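Local coordinates for putative glycoside hydrolase (Parabacteroides distasonis ATCC 8503, PDB 3GYC), which probably hydrolyses glycosidic bonds, as a putative glycoside hydrolase with a cellulase-like TIM-barrel domain, at residues Y203-P207 with K388-R392. Numbering follows the deposited sequence.
Sequences YPDMP and KLLKR
At the N-terminal end of the barrel strands, the loop leading into strand 208-209, with its type I beta turn from Tyr203 to Met206, packs through Met206 and Pro207 against Lys388, Leu389 and Arg392 near the C-terminus of the chain. Pro207 sets CG against Leu389 CA (3.7 Å) and CD against Arg392 CD (3.5 Å). The aliphatic chain of Lys388 lies along the turn carbonyls, its CD 3.6 Å from Pro204 O. Selenomethionine Met206, crossing Arg392 at about a right angle, sets SE 3.7 Å above one face of the guanidinium, toward its rim, while CE comes within 3.6 Å of Arg392 NH2. The bend at chi3 (77°) turns the guanidinium so that this face meets the selenium. No direct hydrogen bond joins the segments; water does. One water donates to Asp205 O and Lys388 O, each at 2.7 Å, and accepts from Arg392 NH1 in the guanidinium plane. A second accepts from Lys388 NZ, beside Pro204 O and Met206 O. Arg392 NH2 bonds Ile153 O on strand 153-157. A leucine in place of Arg392 would probably leave Met206 without its flat cover and Ile153 O without this donor. Lys388 pairs with Asp229, and Leu389 rests on Leu154 and on Val341 of strand 340-343.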
loop_
_atom_site.group_PDB
_atom_site.type_symbol
_atom_site.label_atom_id
_atom_site.label_comp_id
_atom_site.label_asym_id
_atom_site.label_seq_id
_atom_site.Cartn_x
_atom_site.Cartn_y
_atom_site.Cartn_z
ATOM N N TYR A 203 -20.300 1.270 -9.604
ATOM C CA TYR A 203 -20.114 1.563 -8.170
ATOM C C TYR A 203 -19.816 3.035 -7.966
ATOM O O TYR A 203 -18.724 3.401 -7.600
ATOM C CB TYR A 203 -18.970 0.727 -7.586
ATOM C CG TYR A 203 -19.197 -0.747 -7.692
ATOM C CD1 TYR A 203 -20.097 -1.377 -6.863
ATOM C CD2 TYR A 203 -18.527 -1.501 -8.617
ATOM C CE1 TYR A 203 -20.331 -2.716 -6.959
ATOM C CE2 TYR A 203 -18.758 -2.875 -8.727
ATOM C CZ TYR A 203 -19.662 -3.465 -7.889
ATOM O OH TYR A 203 -19.913 -4.813 -7.948
ATOM N N PRO A 204 -20.821 3.895 -8.172
ATOM C CA PRO A 204 -20.586 5.355 -8.091
ATOM C C PRO A 204 -20.119 5.865 -6.721
ATOM O O PRO A 204 -19.412 6.870 -6.664
ATOM C CB PRO A 204 -21.957 5.949 -8.472
ATOM C CG PRO A 204 -22.950 4.871 -8.158
ATOM C CD PRO A 204 -22.246 3.569 -8.403
ATOM N N ASP A 205 -20.476 5.166 -5.646
ATOM C CA ASP A 205 -20.136 5.597 -4.286
ATOM C C ASP A 205 -18.876 4.944 -3.690
ATOM O O ASP A 205 -18.532 5.227 -2.560
ATOM C CB ASP A 205 -21.315 5.333 -3.353
ATOM C CG ASP A 205 -22.574 6.066 -3.790
ATOM O OD1 ASP A 205 -22.472 7.045 -4.571
ATOM O OD2 ASP A 205 -23.669 5.649 -3.345
HETATM N N MSE A 206 -18.220 4.062 -4.434
HETATM C CA MSE A 206 -16.975 3.434 -3.947
HETATM C C MSE A 206 -15.787 4.411 -4.199
HETATM O O MSE A 206 -15.703 5.000 -5.253
HETATM C CB MSE A 206 -16.758 2.067 -4.632
HETATM C CG MSE A 206 -15.483 1.339 -4.253
HETATM SE SE MSE A 206 -15.485 0.706 -2.413
HETATM C CE MSE A 206 -16.549 -0.942 -2.618
ATOM N N PRO A 207 -14.915 4.627 -3.196
ATOM C CA PRO A 207 -13.740 5.461 -3.437
ATOM C C PRO A 207 -12.735 4.712 -4.298
ATOM O O PRO A 207 -12.289 3.620 -3.928
ATOM C CB PRO A 207 -13.168 5.728 -2.042
ATOM C CG PRO A 207 -14.203 5.307 -1.093
ATOM C CD PRO A 207 -15.133 4.358 -1.770
ATOM N N LYS A 388 -17.267 10.033 0.366
ATOM C CA LYS A 388 -17.367 8.638 -0.105
ATOM C C LYS A 388 -16.520 7.713 0.752
ATOM O O LYS A 388 -16.951 6.607 1.084
ATOM C CB LYS A 388 -17.003 8.484 -1.589
ATOM C CG LYS A 388 -18.027 9.118 -2.509
ATOM C CD LYS A 388 -17.819 8.797 -4.008
ATOM C CE LYS A 388 -16.512 9.351 -4.518
ATOM N NZ LYS A 388 -16.425 9.385 -6.057
ATOM N N LEU A 389 -15.300 8.159 1.066
ATOM C CA LEU A 389 -14.401 7.392 1.941
ATOM C C LEU A 389 -14.769 7.552 3.414
ATOM O O LEU A 389 -14.802 6.573 4.150
ATOM C CB LEU A 389 -12.970 7.809 1.736
ATOM C CG LEU A 389 -11.909 7.094 2.565
ATOM C CD1 LEU A 389 -12.055 5.553 2.481
ATOM C CD2 LEU A 389 -10.537 7.533 2.096
ATOM N N LEU A 390 -15.077 8.775 3.848
ATOM C CA LEU A 390 -15.408 9.015 5.266
ATOM C C LEU A 390 -16.576 8.208 5.778
ATOM O O LEU A 390 -16.553 7.750 6.935
ATOM C CB LEU A 390 -15.617 10.515 5.561
ATOM C CG LEU A 390 -14.377 11.359 5.881
ATOM C CD1 LEU A 390 -13.163 11.120 5.011
ATOM C CD2 LEU A 390 -14.773 12.856 5.899
ATOM N N LYS A 391 -17.595 8.009 4.947
ATOM C CA LYS A 391 -18.725 7.203 5.362
ATOM C C LYS A 391 -18.365 5.737 5.590
ATOM O O LYS A 391 -19.155 5.028 6.197
ATOM C CB LYS A 391 -19.821 7.193 4.297
ATOM C CG LYS A 391 -20.609 8.453 4.172
ATOM C CD LYS A 391 -21.710 8.341 3.058
ATOM C CE LYS A 391 -21.161 7.764 1.725
ATOM N NZ LYS A 391 -21.982 8.253 0.520
ATOM N N ARG A 392 -17.243 5.274 5.035
ATOM C CA ARG A 392 -16.809 3.874 5.169
ATOM C C ARG A 392 -15.822 3.639 6.361
ATOM O O ARG A 392 -15.500 2.492 6.731
ATOM C CB ARG A 392 -16.174 3.441 3.842
ATOM C CG ARG A 392 -17.047 3.743 2.622
ATOM C CD ARG A 392 -16.399 3.245 1.319
ATOM N NE ARG A 392 -16.564 1.804 1.204
ATOM C CZ ARG A 392 -17.679 1.221 0.751
ATOM N NH1 ARG A 392 -18.727 1.942 0.376
ATOM N NH2 ARG A 392 -17.775 -0.089 0.709
HETATM O O HOH W 1 -16.672 6.757 -6.843
HETATM O O HOH W 2 -18.948 5.146 0.121
#